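Side-chain contacts in kelch domain-containing protein (Colletotrichum graminicola M1.001, PDB 5C86), which probably oxidises alcohols at a copper site, as a member of the galactose oxidase and glyoxal oxidase (AA5) family with a kelch beta-propeller: residues 15-20 with 351-356; 29-34 with 74-79; 393-396 with 400-403; 448-451 with 455-458. All blocks are in the same frame, centred on the assembly; numbering follows the deposited sequence. Where two conformers were deposited one is given.

Interaction 1 (15-20 with 351-356)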
ATOM      1  N   VAL A  15      -5.771 -12.306  13.247  1.00 16.31           N
ATOM      2  CA  VAL A  15      -6.460 -11.834  12.074  1.00 17.08           C
ATOM      3  C   VAL A  15      -5.470 -10.810  11.422  1.00 13.83           C
ATOM      4  O   VAL A  15      -4.969  -9.880  12.054  1.00 15.83           O
ATOM      5  CB  VAL A  15      -7.777 -11.124  12.416  1.00 17.43           C
ATOM      6  CG1 VAL A  15      -8.475 -10.663  11.168  1.00 16.81           C
ATOM      7  CG2 VAL A  15      -8.703 -12.089  13.228  1.00 17.67           C
ATOM      8  N   PRO A  16      -5.209 -11.039  10.094  1.00 15.48           N
ATOM      9  CA  PRO A  16      -4.170 -10.229   9.415  1.00 17.16           C
ATOM     10  C   PRO A  16      -4.750  -8.903   8.932  1.00 16.25           C
ATOM     11  O   PRO A  16      -5.022  -8.719   7.721  1.00 15.63           O
ATOM     12  CB  PRO A  16      -3.690 -11.138   8.313  1.00 15.08           C
ATOM     13  CG  PRO A  16      -4.840 -11.982   7.986  1.00 16.53           C
ATOM     14  CD  PRO A  16      -5.608 -12.207   9.318  1.00 15.50           C
ATOM     15  N   VAL A  17      -4.964  -8.025   9.894  1.00 14.71           N
ATOM     16  CA  VAL A  17      -5.597  -6.752   9.670  1.00 13.35           C
ATOM     17  C   VAL A  17      -4.582  -5.723   9.101  1.00 12.61           C
ATOM     18  O   VAL A  17      -4.983  -4.705   8.504  1.00 12.64           O
ATOM     19  CB  VAL A  17      -6.247  -6.240  10.986  1.00 14.12           C
ATOM     20  CG1 VAL A  17      -6.777  -4.831  10.883  1.00 15.01           C
ATOM     21  CG2 VAL A  17      -7.353  -7.249  11.357  1.00 14.31           C
ATOM     22  N   ALA A  18      -3.335  -5.943   9.364  1.00 11.75           N
ATOM     23  CA  ALA A  18      -2.244  -5.118   8.854  1.00 12.22           C
ATOM     24  C   ALA A  18      -1.255  -6.121   8.317  1.00 13.72           C
ATOM     25  O   ALA A  18      -0.947  -7.141   8.973  1.00 12.63           O
ATOM     26  CB  ALA A  18      -1.665  -4.250   9.904  1.00 12.52           C
ATOM     27  N   VAL A  19      -0.643  -5.820   7.156  1.00 11.41           N
ATOM     28  CA  VAL A  19       0.340  -6.699   6.558  1.00 13.10           C
ATOM     29  C   VAL A  19       1.458  -5.897   5.940  1.00 13.75           C
ATOM     30  O   VAL A  19       1.219  -4.754   5.511  1.00 12.88           O
ATOM     31  CB  VAL A  19      -0.214  -7.644   5.521  1.00 12.93           C
ATOM     32  CG1 VAL A  19      -1.351  -8.511   6.088  1.00 14.69           C
ATOM     33  CG2 VAL A  19      -0.712  -6.927   4.267  1.00 13.48           C
ATOM     34  N   ALA A  20       2.660  -6.486   5.897  1.00 12.52           N
ATOM     35  CA  ALA A  20       3.837  -5.802   5.319  1.00 12.02           C
ATOM     36  C   ALA A  20       4.677  -6.806   4.613  1.00 14.25           C
ATOM     37  O   ALA A  20       4.847  -7.943   5.113  1.00 13.04           O
ATOM     38  CB  ALA A  20       4.671  -5.134   6.354  1.00 13.97           C
ATOM     39  N   GLY A 351     -10.069  -9.594   7.543  1.00 15.46           N
ATOM     40  CA  GLY A 351     -11.448  -9.127   7.804  1.00 16.15           C
ATOM     41  C   GLY A 351     -11.835  -9.492   9.225  1.00 17.51           C
ATOM     42  O   GLY A 351     -11.485 -10.595   9.720  1.00 17.83           O
ATOM     43  N   GLY A 352     -12.531  -8.567   9.904  1.00 17.06           N
ATOM     44  CA  GLY A 352     -13.108  -8.800  11.242  1.00 16.94           C
ATOM     45  C   GLY A 352     -12.247  -8.191  12.318  1.00 17.20           C
ATOM     46  O   GLY A 352     -12.014  -6.968  12.344  1.00 20.65           O
ATOM     47  N   LEU A 353     -11.802  -9.035  13.252  1.00 17.41           N
ATOM     48  CA  LEU A 353     -11.162  -8.644  14.473  1.00 16.99           C
ATOM     49  C   LEU A 353     -12.255  -8.033  15.379  1.00 19.93           C
ATOM     50  O   LEU A 353     -12.281  -6.845  15.646  1.00 19.48           O
ATOM     51  CB  LEU A 353      -9.927  -7.665  14.351  1.00 17.16           C
ATOM     52  CG  LEU A 353      -8.972  -7.689  15.549  1.00 16.49           C
ATOM     53  CD1 LEU A 353      -8.120  -8.968  15.621  1.00 16.82           C
ATOM     54  CD2 LEU A 353      -8.044  -6.501  15.610  1.00 17.58           C
ATOM     55  N   CYS A 354     -13.156  -8.874  15.838  0.87 20.68           N
ATOM     56  CA  CYS A 354     -14.316  -8.376  16.554  0.87 23.96           C
ATOM     57  C   CYS A 354     -14.800  -9.275  17.655  0.87 27.34           C
ATOM     58  O   CYS A 354     -15.993  -9.273  17.969  0.87 25.70           O
ATOM     59  CB  CYS A 354     -15.407  -8.125  15.543  0.87 25.34           C
ATOM     60  SG  CYS A 354     -15.534  -9.343  14.224  0.87 30.75           S
ATOM     61  N   GLY A 355     -13.880 -10.017  18.235  1.00 23.22           N
ATOM     62  CA  GLY A 355     -14.100 -10.725  19.537  1.00 26.00           C
ATOM     63  C   GLY A 355     -13.819 -12.200  19.456  1.00 25.19           C
ATOM     64  O   GLY A 355     -13.719 -12.759  18.431  1.00 24.14           O
ATOM     65  N   ALA A 356     -13.743 -12.877  20.597  1.00 27.58           N
ATOM     66  CA  ALA A 356     -13.649 -14.346  20.599  1.00 27.30           C
ATOM     67  C   ALA A 356     -14.903 -15.042  20.010  1.00 24.51           C
ATOM     68  O   ALA A 356     -16.069 -14.692  20.284  1.00 30.00           O
ATOM     69  CB  ALA A 356     -13.387 -14.842  22.059  1.00 31.32           C
TER
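V15 and V17 face the loop 351-356 across a gap of 6.2 Å between the CA atoms of V15 and L353 and 6.6 Å between those of V17 and G351. No backbone hydrogen bond bridges the two segments. Both valines point toward the loop, on either side of P16, the centre of an inverse gamma turn closed by V17 N to V15 O at 2.8 Å. With L353 they form a small three-residue cluster. The CD1 methyl of L353 rests on V15, 3.9 Å from its CB and 4.0 Å from its CG2, the two side chains meeting at a slant. Further back, L353 CB meets V17 CG2 at 4.0 Å, nearly at right angles. With CG1 of V15 anti to the backbone N (chi1 -179°), this methyl comes tightly against the carbonyl of G351, 3.3 Å from its O. All four touching residues are buried.

The loop reaches one copper ligand: G352 O is hydrogen-bonded to ND1 of H335, a second-shell bond that should restrain the imidazole, while from the other segment V17 packs on H335 and lies close to H423. In the strand order, the loop belongs to the seventh blade and 15-20 leads into the first, so the contact sits at the closure of a seven-bladed kelch propeller, beside its copper site, which is empty in this apo form.

Interaction 2 (29-34 with 74-79)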
ATOM      1  N   LEU A  29       4.680 -10.383   6.722  1.00 12.50           N
ATOM      2  CA  LEU A  29       4.479 -10.077   8.164  1.00 14.60           C
ATOM      3  C   LEU A  29       3.076  -9.543   8.389  1.00 16.57           C
ATOM      4  O   LEU A  29       2.666  -8.603   7.698  1.00 15.59           O
ATOM      5  CB  LEU A  29       5.474  -9.066   8.707  1.00 16.73           C
ATOM      6  CG  LEU A  29       5.488  -8.660  10.194  1.00 19.12           C
ATOM      7  CD1 LEU A  29       5.854  -9.842  11.045  1.00 20.86           C
ATOM      8  CD2 LEU A  29       6.492  -7.585  10.389  1.00 23.27           C
ATOM      9  N   VAL A  30       2.344 -10.141   9.318  1.00 14.64           N
ATOM     10  CA  VAL A  30       0.989  -9.705   9.627  1.00 13.94           C
ATOM     11  C   VAL A  30       0.866  -9.335  11.113  1.00 15.25           C
ATOM     12  O   VAL A  30       1.573  -9.932  11.962  1.00 15.82           O
ATOM     13  CB  VAL A  30      -0.054 -10.713   9.204  1.00 14.34           C
ATOM     14  CG1 VAL A  30       0.244 -11.283   7.832  1.00 14.63           C
ATOM     15  CG2 VAL A  30      -0.214 -11.857  10.233  1.00 15.12           C
ATOM     16  N   TRP A  31      -0.055  -8.441  11.426  1.00 13.95           N
ATOM     17  CA  TRP A  31      -0.338  -8.183  12.843  1.00 14.12           C
ATOM     18  C   TRP A  31      -1.774  -7.767  13.044  1.00 15.21           C
ATOM     19  O   TRP A  31      -2.459  -7.306  12.153  1.00 13.97           O
ATOM     20  CB  TRP A  31       0.583  -7.178  13.471  1.00 14.22           C
ATOM     21  CG  TRP A  31       0.504  -5.725  13.063  1.00 14.52           C
ATOM     22  CD1 TRP A  31      -0.279  -4.783  13.634  1.00 15.52           C
ATOM     23  CD2 TRP A  31       1.256  -5.058  12.033  1.00 14.49           C
ATOM     24  NE1 TRP A  31      -0.052  -3.564  13.095  1.00 14.39           N
ATOM     25  CE2 TRP A  31       0.874  -3.712  12.081  1.00 14.03           C
ATOM     26  CE3 TRP A  31       2.198  -5.476  11.076  1.00 16.19           C
ATOM     27  CZ2 TRP A  31       1.395  -2.724  11.223  1.00 17.02           C
ATOM     28  CZ3 TRP A  31       2.737  -4.490  10.198  1.00 16.75           C
ATOM     29  CH2 TRP A  31       2.350  -3.129  10.314  1.00 15.70           C
ATOM     30  N   SER A  32      -2.273  -7.960  14.286  1.00 15.00           N
ATOM     31  CA  SER A  32      -3.675  -7.626  14.683  1.00 17.14           C
ATOM     32  C   SER A  32      -3.622  -6.468  15.632  1.00 16.49           C
ATOM     33  O   SER A  32      -3.905  -5.319  15.281  1.00 17.38           O
ATOM     34  CB  SER A  32      -4.370  -8.845  15.249  1.00 17.45           C
ATOM     35  OG  SER A  32      -3.566  -9.485  16.300  1.00 17.85           O
ATOM     36  N   SER A  33      -3.248  -6.726  16.904  1.00 16.69           N
ATOM     37  CA  SER A  33      -3.372  -5.795  18.018  1.00 16.90           C
ATOM     38  C   SER A  33      -2.721  -6.502  19.227  1.00 19.46           C
ATOM     39  O   SER A  33      -2.073  -7.557  19.054  1.00 18.65           O
ATOM     40  CB  SER A  33      -4.839  -5.554  18.355  1.00 19.02           C
ATOM     41  OG  SER A  33      -5.448  -6.761  18.689  1.00 19.51           O
ATOM     42  N   GLY A  34      -3.082  -6.000  20.409  1.00 21.36           N
ATOM     43  CA  GLY A  34      -2.740  -6.735  21.674  1.00 22.06           C
ATOM     44  C   GLY A  34      -3.477  -7.991  21.932  1.00 21.99           C
ATOM     45  O   GLY A  34      -3.194  -8.637  22.966  1.00 23.94           O
ATOM     46  N   PRO A  74      -2.980   1.862  12.988  1.00 12.70           N
ATOM     47  CA  PRO A  74      -1.890   2.824  12.953  1.00 13.11           C
ATOM     48  C   PRO A  74      -1.683   3.426  11.597  1.00 12.64           C
ATOM     49  O   PRO A  74      -2.392   3.058  10.630  1.00 13.33           O
ATOM     50  CB  PRO A  74      -0.688   1.923  13.196  1.00 13.85           C
ATOM     51  CG  PRO A  74      -1.032   0.709  12.371  1.00 12.98           C
ATOM     52  CD  PRO A  74      -2.509   0.553  12.476  1.00 13.82           C
ATOM     53  N   GLY A  75      -0.720   4.367  11.504  1.00 12.69           N
ATOM     54  CA  GLY A  75      -0.100   4.688  10.226  1.00 13.25           C
ATOM     55  C   GLY A  75       1.025   3.747   9.958  1.00 14.90           C
ATOM     56  O   GLY A  75       1.668   3.206  10.893  1.00 13.93           O
ATOM     57  N   THR A  76       1.322   3.514   8.672  1.00 13.69           N
ATOM     58  CA  THR A  76       2.459   2.600   8.340  1.00 12.56           C
ATOM     59  C   THR A  76       3.235   3.274   7.220  1.00 13.26           C
ATOM     60  O   THR A  76       2.638   3.845   6.277  1.00 12.46           O
ATOM     61  CB  THR A  76       2.046   1.258   7.900  1.00 14.38           C
ATOM     62  OG1 THR A  76       1.260   1.334   6.694  1.00 16.26           O
ATOM     63  CG2 THR A  76       1.250   0.574   8.918  1.00 15.47           C
ATOM     64  N   SER A  77       4.540   3.146   7.241  1.00 12.92           N
ATOM     65  CA  SER A  77       5.405   3.539   6.106  1.00 12.96           C
ATOM     66  C   SER A  77       6.681   2.782   6.162  1.00 14.67           C
ATOM     67  O   SER A  77       7.092   2.334   7.255  1.00 14.64           O
ATOM     68  CB  SER A  77       5.740   5.017   6.086  1.00 13.11           C
ATOM     69  OG  SER A  77       4.580   5.849   5.888  1.00 16.50           O
ATOM     70  N   LEU A  78       7.321   2.552   5.005  1.00 12.73           N
ATOM     71  CA  LEU A  78       8.674   2.037   4.939  1.00 13.42           C
ATOM     72  C   LEU A  78       9.647   3.131   4.637  1.00 13.19           C
ATOM     73  O   LEU A  78       9.450   3.919   3.753  1.00 14.50           O
ATOM     74  CB  LEU A  78       8.809   0.979   3.895  1.00 14.40           C
ATOM     75  CG  LEU A  78       8.334  -0.369   4.360  1.00 15.66           C
ATOM     76  CD1 LEU A  78       6.808  -0.413   4.424  1.00 19.30           C
ATOM     77  CD2 LEU A  78       8.741  -1.542   3.499  1.00 19.71           C
ATOM     78  N   ASP A  79      10.710   3.244   5.413  1.00 14.36           N
ATOM     79  CA  ASP A  79      11.649   4.311   5.232  1.00 14.44           C
ATOM     80  C   ASP A  79      12.737   3.962   4.187  1.00 15.40           C
ATOM     81  O   ASP A  79      12.685   2.930   3.544  1.00 15.40           O
ATOM     82  CB  ASP A  79      12.297   4.741   6.602  1.00 16.79           C
ATOM     83  CG  ASP A  79      13.376   3.840   7.094  1.00 19.75           C
ATOM     84  OD1 ASP A  79      13.725   2.758   6.541  1.00 17.79           O
ATOM     85  OD2 ASP A  79      13.883   4.216   8.236  1.00 21.86           O
TER
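W31 projects from strand 28-31 toward P74 and T76 of the segment 74-79, spanning backbones too far apart to pair: the CA atoms of W31 and P74 are 11.1 Å from each other. The gap is bridged by the indole. Its six-membered ring presents an edge, and the T76 methyl CG2 meets that edge near the ring plane, 4.0 Å from CZ2 and 4.1 Å from CH2. P74 also comes to the edge, with its CG a looser 4.4 Å from CZ2. Neither residue stacks on the ring face. W31 adopts the crowded position, CG lying between the backbone N and carbonyl carbon (chi1 69°), and this carries the ring out across the gap. The T76 methyl can face it because it stands anti to the carbonyl carbon.

Beyond T76, the hydroxyl of S77 donates to T76 O at 2.8 Å, a strongly bent approach with a C=O...OG angle of 96°, and is also hydrogen-bonded to S123. V86 of the adjacent strand 84-87 touches both W31 and P74, so two strands of the second blade meet the indole, while P74 lies near the copper ligands H423 and Y120.

No hydrogen bond crosses this contact; it is apolar packing of methyl and methylene groups on an aromatic rim. The one polar atom of the indole, NE1, is satisfied by M71 O, a bond that, with the edge packing, should restrict rotation of this buried ring.

Interaction 3 (393-396 with 400-403)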
ATOM      1  N   THR A 393      22.666  -3.270  -5.725  1.00 16.78           N
ATOM      2  CA  THR A 393      21.413  -3.349  -4.941  1.00 18.77           C
ATOM      3  C   THR A 393      21.122  -2.163  -4.109  1.00 15.97           C
ATOM      4  O   THR A 393      20.102  -2.141  -3.409  1.00 16.97           O
ATOM      5  CB  THR A 393      21.346  -4.554  -4.011  1.00 24.16           C
ATOM      6  OG1 THR A 393      22.435  -4.457  -3.085  1.00 22.56           O
ATOM      7  CG2 THR A 393      21.343  -5.784  -4.768  1.00 25.56           C
ATOM      8  N   ALA A 394      21.894  -1.129  -4.208  1.00 15.71           N
ATOM      9  CA  ALA A 394      21.587   0.126  -3.529  1.00 16.06           C
ATOM     10  C   ALA A 394      22.105   1.190  -4.475  1.00 17.64           C
ATOM     11  O   ALA A 394      23.311   1.210  -4.787  1.00 20.94           O
ATOM     12  CB  ALA A 394      22.263   0.221  -2.180  1.00 19.43           C
ATOM     13  N   VAL A 395      21.217   2.042  -4.965  1.00 14.80           N
ATOM     14  CA  VAL A 395      21.627   3.050  -5.917  1.00 15.56           C
ATOM     15  C   VAL A 395      20.909   4.324  -5.643  1.00 15.30           C
ATOM     16  O   VAL A 395      19.821   4.332  -5.082  1.00 16.27           O
ATOM     17  CB  VAL A 395      21.453   2.659  -7.346  1.00 20.32           C
ATOM     18  CG1 VAL A 395      22.223   1.347  -7.660  1.00 21.22           C
ATOM     19  CG2 VAL A 395      20.009   2.444  -7.659  1.00 21.04           C
ATOM     20  N   ARG A 396      21.492   5.427  -6.062  1.00 14.67           N
ATOM     21  CA  ARG A 396      20.872   6.712  -5.892  1.00 15.12           C
ATOM     22  C   ARG A 396      19.878   6.933  -7.040  1.00 14.37           C
ATOM     23  O   ARG A 396      19.910   6.233  -8.082  1.00 13.47           O
ATOM     24  CB  ARG A 396      21.964   7.839  -6.009  1.00 18.40           C
ATOM     25  CG  ARG A 396      22.792   7.887  -4.762  1.00 24.68           C
ATOM     26  CD  ARG A 396      24.042   8.754  -4.859  0.70 29.87           C
ATOM     27  NE  ARG A 396      24.540   8.978  -3.483  0.55 31.63           N
ATOM     28  CZ  ARG A 396      25.692   9.567  -3.169  0.45 34.99           C
ATOM     29  NH1 ARG A 396      26.020   9.703  -1.893  0.40 33.74           N
ATOM     30  NH2 ARG A 396      26.515  10.008  -4.113  0.45 34.76           N
ATOM     31  N   PRO A 400      22.383   3.879 -12.834  1.00 15.26           N
ATOM     32  CA  PRO A 400      22.116   2.734 -13.640  1.00 15.11           C
ATOM     33  C   PRO A 400      22.119   1.444 -12.834  1.00 13.93           C
ATOM     34  O   PRO A 400      22.824   1.327 -11.846  1.00 16.15           O
ATOM     35  CB  PRO A 400      23.299   2.731 -14.647  1.00 16.95           C
ATOM     36  CG  PRO A 400      24.443   3.237 -13.816  1.00 19.32           C
ATOM     37  CD  PRO A 400      23.810   4.294 -12.938  1.00 19.27           C
ATOM     38  N   ILE A 401      21.334   0.458 -13.315  1.00 12.71           N
ATOM     39  CA  ILE A 401      21.343  -0.904 -12.832  1.00 12.05           C
ATOM     40  C   ILE A 401      21.367  -1.790 -14.080  1.00 12.67           C
ATOM     41  O   ILE A 401      20.497  -1.661 -14.961  1.00 13.88           O
ATOM     42  CB  ILE A 401      20.093  -1.251 -12.067  1.00 15.12           C
ATOM     43  CG1 ILE A 401      19.988  -0.403 -10.814  1.00 17.10           C
ATOM     44  CG2 ILE A 401      20.125  -2.711 -11.574  1.00 16.08           C
ATOM     45  CD1 ILE A 401      18.639  -0.650 -10.106  1.00 19.54           C
ATOM     46  N   THR A 402      22.337  -2.680 -14.169  1.00 13.46           N
ATOM     47  CA  THR A 402      22.343  -3.671 -15.195  1.00 13.49           C
ATOM     48  C   THR A 402      21.715  -4.970 -14.630  1.00 12.45           C
ATOM     49  O   THR A 402      22.181  -5.471 -13.584  1.00 14.69           O
ATOM     50  CB  THR A 402      23.760  -3.950 -15.744  1.00 14.72           C
ATOM     51  OG1 THR A 402      24.262  -2.729 -16.323  1.00 17.31           O
ATOM     52  CG2 THR A 402      23.736  -5.001 -16.829  1.00 15.58           C
ATOM     53  N   ILE A 403      20.734  -5.489 -15.342  1.00 12.95           N
ATOM     54  CA  ILE A 403      19.935  -6.640 -14.978  1.00 14.02           C
ATOM     55  C   ILE A 403      20.383  -7.740 -15.924  1.00 14.80           C
ATOM     56  O   ILE A 403      20.224  -7.552 -17.128  1.00 16.90           O
ATOM     57  CB  ILE A 403      18.462  -6.360 -15.150  1.00 15.12           C
ATOM     58  CG1 ILE A 403      18.023  -5.129 -14.350  1.00 15.66           C
ATOM     59  CG2 ILE A 403      17.641  -7.637 -14.785  1.00 14.92           C
ATOM     60  CD1 ILE A 403      16.947  -4.312 -14.976  1.00 19.78           C
TER
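V395 and I401 meet through methyl groups only: CG2 of V395 and CD1 of I401 come within 4.2 Å, and the two side chains cross obliquely. I401 does not aim at V395 from its CB; the extension of its chain does the reaching. CG1 stands anti to the carbonyl carbon, and the chain then runs on extended (chi2 174°), which carries CD1 to the valine. V395, by contrast, points at the other segment directly. Its CG2 occupies the position between backbone N and carbonyl carbon and meets the isoleucine tip, while CG1 turns to P400, lying 4.2 Å from the carbonyl O. That second approach is loose, and no hydrogen bond links the segments. The CA atoms of V395 and P400 are 7.7 Å apart, wider than neighbouring strands of a sheet.

The two strands are indeed joined to different partners. Strand 394-396 runs parallel to 476-481, whereas 400-405 is antiparallel to both 387-390 and 444-448. Both buried, V395 and I401 pack inside the early set domain, an immunoglobulin-like beta-sandwich, where I401 also touches F478, V447 and L463, residues of strands 476-481, 444-448 and 459-466.

Interaction 4 (448-451 with 455-458)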
ATOM      1  N   ASN A 448      17.844   2.896 -15.871  1.00 11.85           N
ATOM      2  CA  ASN A 448      18.257   3.880 -14.888  1.00 12.92           C
ATOM      3  C   ASN A 448      17.073   4.149 -13.963  1.00 11.62           C
ATOM      4  O   ASN A 448      15.929   4.356 -14.391  1.00 12.89           O
ATOM      5  CB  ASN A 448      18.607   5.228 -15.538  1.00 13.93           C
ATOM      6  CG  ASN A 448      19.848   5.240 -16.361  1.00 17.59           C
ATOM      7  OD1 ASN A 448      20.666   4.289 -16.412  1.00 21.05           O
ATOM      8  ND2 ASN A 448      20.049   6.392 -16.982  1.00 18.77           N
ATOM      9  N   VAL A 449      17.392   4.315 -12.694  1.00 12.70           N
ATOM     10  CA  VAL A 449      16.391   4.764 -11.720  1.00 11.55           C
ATOM     11  C   VAL A 449      15.992   6.210 -12.045  1.00 12.96           C
ATOM     12  O   VAL A 449      16.904   6.950 -12.359  1.00 12.55           O
ATOM     13  CB  VAL A 449      16.941   4.682 -10.330  1.00 13.07           C
ATOM     14  CG1 VAL A 449      15.977   5.271  -9.327  1.00 13.38           C
ATOM     15  CG2 VAL A 449      17.216   3.233  -9.981  1.00 13.91           C
ATOM     16  N   PRO A 450      14.719   6.593 -11.951  1.00 11.62           N
ATOM     17  CA  PRO A 450      14.354   7.959 -12.170  1.00 13.29           C
ATOM     18  C   PRO A 450      15.232   8.942 -11.350  1.00 11.90           C
ATOM     19  O   PRO A 450      15.618   8.691 -10.241  1.00 11.78           O
ATOM     20  CB  PRO A 450      12.922   8.024 -11.668  1.00 13.74           C
ATOM     21  CG  PRO A 450      12.391   6.626 -11.981  1.00 12.90           C
ATOM     22  CD  PRO A 450      13.529   5.739 -11.730  1.00 11.99           C
ATOM     23  N   ASN A 451      15.519  10.111 -11.989  1.00 12.81           N
ATOM     24  CA  ASN A 451      16.274  11.086 -11.243  1.00 13.61           C
ATOM     25  C   ASN A 451      15.569  11.851 -10.172  1.00 15.81           C
ATOM     26  O   ASN A 451      16.229  12.390  -9.276  1.00 18.99           O
ATOM     27  CB  ASN A 451      16.828  12.070 -12.265  1.00 15.80           C
ATOM     28  CG  ASN A 451      18.188  11.703 -12.702  1.00 21.96           C
ATOM     29  OD1 ASN A 451      19.146  11.651 -11.907  1.00 21.69           O
ATOM     30  ND2 ASN A 451      18.307  11.453 -14.025  1.00 24.42           N
ATOM     31  N   VAL A 455       9.469  10.851  -7.596  1.00 12.92           N
ATOM     32  CA  VAL A 455       9.063   9.732  -8.389  1.00 12.34           C
ATOM     33  C   VAL A 455       9.585   8.446  -7.719  1.00 12.23           C
ATOM     34  O   VAL A 455       8.789   7.628  -7.226  1.00 12.33           O
ATOM     35  CB  VAL A 455       9.556   9.840  -9.834  1.00 12.79           C
ATOM     36  CG1 VAL A 455       9.292   8.535 -10.614  1.00 13.20           C
ATOM     37  CG2 VAL A 455       8.880  11.035 -10.512  1.00 14.46           C
ATOM     38  N   ALA A 456      10.909   8.323  -7.582  1.00 11.26           N
ATOM     39  CA  ALA A 456      11.552   7.208  -6.948  1.00 11.60           C
ATOM     40  C   ALA A 456      11.762   7.554  -5.503  1.00 12.24           C
ATOM     41  O   ALA A 456      12.849   7.933  -5.019  1.00 13.91           O
ATOM     42  CB  ALA A 456      12.869   6.950  -7.633  1.00 13.54           C
ATOM     43  N   ILE A 457      10.671   7.478  -4.757  1.00 11.62           N
ATOM     44  CA  ILE A 457      10.736   7.659  -3.295  1.00 11.10           C
ATOM     45  C   ILE A 457      11.786   6.683  -2.730  1.00 11.57           C
ATOM     46  O   ILE A 457      11.809   5.531  -3.079  1.00 12.59           O
ATOM     47  CB  ILE A 457       9.352   7.398  -2.663  1.00 11.60           C
ATOM     48  CG1 ILE A 457       8.252   8.359  -3.150  1.00 11.93           C
ATOM     49  CG2 ILE A 457       9.488   7.389  -1.157  1.00 11.54           C
ATOM     50  CD1 ILE A 457       8.478   9.823  -2.770  1.00 13.26           C
ATOM     51  N   PRO A 458      12.692   7.155  -1.856  1.00 12.44           N
ATOM     52  CA  PRO A 458      13.687   6.265  -1.305  1.00 12.49           C
ATOM     53  C   PRO A 458      13.147   5.050  -0.631  1.00 12.45           C
ATOM     54  O   PRO A 458      12.018   5.071  -0.081  1.00 14.29           O
ATOM     55  CB  PRO A 458      14.443   7.114  -0.283  1.00 13.83           C
ATOM     56  CG  PRO A 458      14.092   8.455  -0.596  1.00 16.60           C
ATOM     57  CD  PRO A 458      12.779   8.535  -1.335  1.00 14.44           C
TER
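A456 is the centre of an inverse gamma turn (phi -93°, psi 76°) in the loop that connects strands 444-448 and 459-466 of the early set domain, and its methyl is packed against V449 and P450 earlier in that loop. The turn is closed by a weak hydrogen bond from I457 N to V455 O at 3.1 Å. Its bend presents V455 and A456 together to the earlier part of the loop, where the CA atoms of P450 and A456 come within 6.0 Å. No hydrogen bond runs across; the contact between the two parts of the loop is apolar packing.

Two methyls do most of the work. A456 CB touches CG1 of V449 at 3.9 Å, this branch being the one anti to the backbone N (chi1 174°), and reaches CB of P450 at 4.2 Å. On the proline, V455 comes in at about a right angle. I432 of strand 431-438 lies against P450, V455 and A456, so the fold-back is seated on the sandwich, and V455 O is also hydrogen-bonded to R430. The V455 methyl CG1 faces the CB-CG edge of the pyrrolidine ring, 3.8 Å from P450 CB and 3.9 Å from P450 CG.

The four contacts form two groups. Interactions 1 and 2, with centres 12 Å apart, share the pairing of strands 18-21 and 28-31 in the first propeller blade; along the chain, interaction 2 is nested within the span closed by interaction 1. Interactions 3 and 4 follow in series inside the early set domain, 11 Å apart, and touch where V395 CG2 meets V449 CG2 at 3.7 Å. Between the groups, centres are 25 to 37 Å apart, though the nearest atoms of interactions 2 and 4 approach to about 4 Å. Strand 412-422 pairs with both 18-21 and 459-466, so it joins the two domains and leads to H423, bringing a copper ligand to the propeller.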